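Local atomic coordinates of virulence protein STM3117 (Salmonella enterica subsp. enterica serovar Typhimurium, PDB entry 3HUH), a protein that promotes replication of the bacterium inside host macrophages and may take part in making and modifying the peptidoglycan of the cell wall. Residues Ser102-Gln106 and Ala107-Ile111. Numbering follows the deposited sequence.
Sequences SEILQ and AGISI
Ile104 and Ile109 meet where the chain leaves the helix at Gln106 and turns across its end. The side chain of Ile109 can be followed outward from the backbone. Its CB lies 3.5 Å from Ile104 O and 3.6 Å from Ile104 CG2, so the branch point rests on both the backbone and the side chain of the last turn. CG1, set anti to the carbonyl carbon (chi1 -56°), passes 3.8 Å from Ile104 O. The other branch, CG2, approaches Ile104 CG2, and the tip CD1 keeps only a distant touch on Ile104 O. The two isoleucines cross at about a right angle, and beta-branching suits each: both arms of Ile109 touch Ile104, whereas Ile104 turns CG2, anti to its backbone N, to Ile109 and leads its CG1 arm away.

The backbone forms a Schellman motif. Ile109 N donates to Ile104 O at 3.1 Å with an N-H...O angle of 157°, and Gly108 N donates to Leu105 O at 2.9 Å. Ala107 N makes two weak bonds, to Glu103 O and to Ile104 O. Gly108 has positive phi (72°), a conformation readily adopted by glycine, and small Ala107 completes the turn at the exposed surface.

Farther along, Leu105 CD2 approaches Ile111 CD1 at 3.8 Å, the two side chains crossing at about a right angle. Ile111 CG1 joins the cluster, 4.0 Å from both Ile104 CG2 and Leu105 CD2. On the helix itself, the chain of Gln106, extended beyond CG, brings NE2 to Ser102 OG, which lies tilted from the amide plane.

In this glyoxalase-superfamily (VOC) chain, helix 97-106 and the segment leading to strand 113-114 pack against strand 123-131, an inner strand, antiparallel to its neighbours 137-142 and 116-120: Ile104 touches Ile128 and Ile130, Ile109 meets Ile130, and Ile111 meets Ile128.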
loop_
_atom_site.group_PDB
_atom_site.type_symbol
_atom_site.label_atom_id
_atom_site.label_comp_id
_atom_site.label_asym_id
_atom_site.label_seq_id
_atom_site.Cartn_x
_atom_site.Cartn_y
_atom_site.Cartn_z
ATOM N N SER A 102 -6.169 -17.322 16.224
ATOM C CA SER A 102 -7.222 -18.325 16.313
ATOM C C SER A 102 -8.247 -18.160 15.192
ATOM O O SER A 102 -8.685 -19.137 14.587
ATOM C CB SER A 102 -7.916 -18.225 17.672
ATOM O OG SER A 102 -9.031 -19.093 17.741
ATOM N N GLU A 103 -8.620 -16.916 14.915
ATOM C CA GLU A 103 -9.592 -16.611 13.872
ATOM C C GLU A 103 -9.100 -17.121 12.517
ATOM O O GLU A 103 -9.861 -17.716 11.750
ATOM C CB GLU A 103 -9.809 -15.097 13.825
ATOM C CG GLU A 103 -11.053 -14.629 13.111
ATOM C CD GLU A 103 -11.250 -13.129 13.260
ATOM O OE1 GLU A 103 -11.232 -12.641 14.410
ATOM O OE2 GLU A 103 -11.420 -12.442 12.235
ATOM N N ILE A 104 -7.820 -16.895 12.234
ATOM C CA ILE A 104 -7.211 -17.322 10.978
ATOM C C ILE A 104 -7.223 -18.839 10.817
ATOM O O ILE A 104 -7.565 -19.354 9.755
ATOM C CB ILE A 104 -5.750 -16.812 10.871
ATOM C CG1 ILE A 104 -5.752 -15.297 10.642
ATOM C CG2 ILE A 104 -5.004 -17.550 9.755
ATOM C CD1 ILE A 104 -4.378 -14.672 10.644
ATOM N N LEU A 105 -6.844 -19.555 11.871
ATOM C CA LEU A 105 -6.822 -21.012 11.811
ATOM C C LEU A 105 -8.228 -21.581 11.649
ATOM O O LEU A 105 -8.442 -22.532 10.901
ATOM C CB LEU A 105 -6.170 -21.577 13.073
ATOM C CG LEU A 105 -4.686 -21.241 13.242
ATOM C CD1 LEU A 105 -4.230 -21.686 14.617
ATOM C CD2 LEU A 105 -3.873 -21.921 12.150
ATOM N N GLN A 106 -9.192 -20.989 12.346
ATOM C CA GLN A 106 -10.570 -21.449 12.260
ATOM C C GLN A 106 -11.138 -21.235 10.863
ATOM O O GLN A 106 -12.054 -21.939 10.444
ATOM C CB GLN A 106 -11.430 -20.732 13.300
ATOM C CG GLN A 106 -11.160 -21.196 14.721
ATOM C CD GLN A 106 -12.039 -20.504 15.740
ATOM O OE1 GLN A 106 -13.242 -20.336 15.526
ATOM N NE2 GLN A 106 -11.449 -20.108 16.861
ATOM N N ALA A 107 -10.583 -20.266 10.141
ATOM C CA ALA A 107 -11.034 -19.973 8.785
ATOM C C ALA A 107 -10.329 -20.878 7.775
ATOM O O ALA A 107 -10.532 -20.749 6.567
ATOM C CB ALA A 107 -10.772 -18.512 8.450
ATOM N N GLY A 108 -9.498 -21.788 8.275
ATOM C CA GLY A 108 -8.782 -22.700 7.399
ATOM C C GLY A 108 -7.665 -22.048 6.609
ATOM O O GLY A 108 -7.259 -22.545 5.558
ATOM N N ILE A 109 -7.152 -20.933 7.119
ATOM C CA ILE A 109 -6.084 -20.213 6.443
ATOM C C ILE A 109 -4.736 -20.605 7.030
ATOM O O ILE A 109 -4.572 -20.668 8.247
ATOM C CB ILE A 109 -6.278 -18.698 6.595
ATOM C CG1 ILE A 109 -7.664 -18.313 6.075
ATOM C CG2 ILE A 109 -5.180 -17.945 5.851
ATOM C CD1 ILE A 109 -8.077 -16.923 6.440
ATOM N N SER A 110 -3.769 -20.870 6.161
ATOM C CA SER A 110 -2.443 -21.257 6.613
ATOM C C SER A 110 -1.635 -20.054 7.085
ATOM O O SER A 110 -1.620 -19.003 6.440
ATOM C CB SER A 110 -1.691 -21.967 5.489
ATOM O OG SER A 110 -2.437 -23.072 5.005
ATOM N N ILE A 111 -0.969 -20.215 8.223
ATOM C CA ILE A 111 -0.137 -19.161 8.782
ATOM C C ILE A 111 1.275 -19.293 8.222
ATOM O O ILE A 111 1.974 -20.273 8.495
ATOM C CB ILE A 111 -0.088 -19.259 10.320
ATOM C CG1 ILE A 111 -1.471 -18.933 10.892
ATOM C CG2 ILE A 111 0.968 -18.308 10.876
ATOM C CD1 ILE A 111 -1.553 -18.982 12.400
#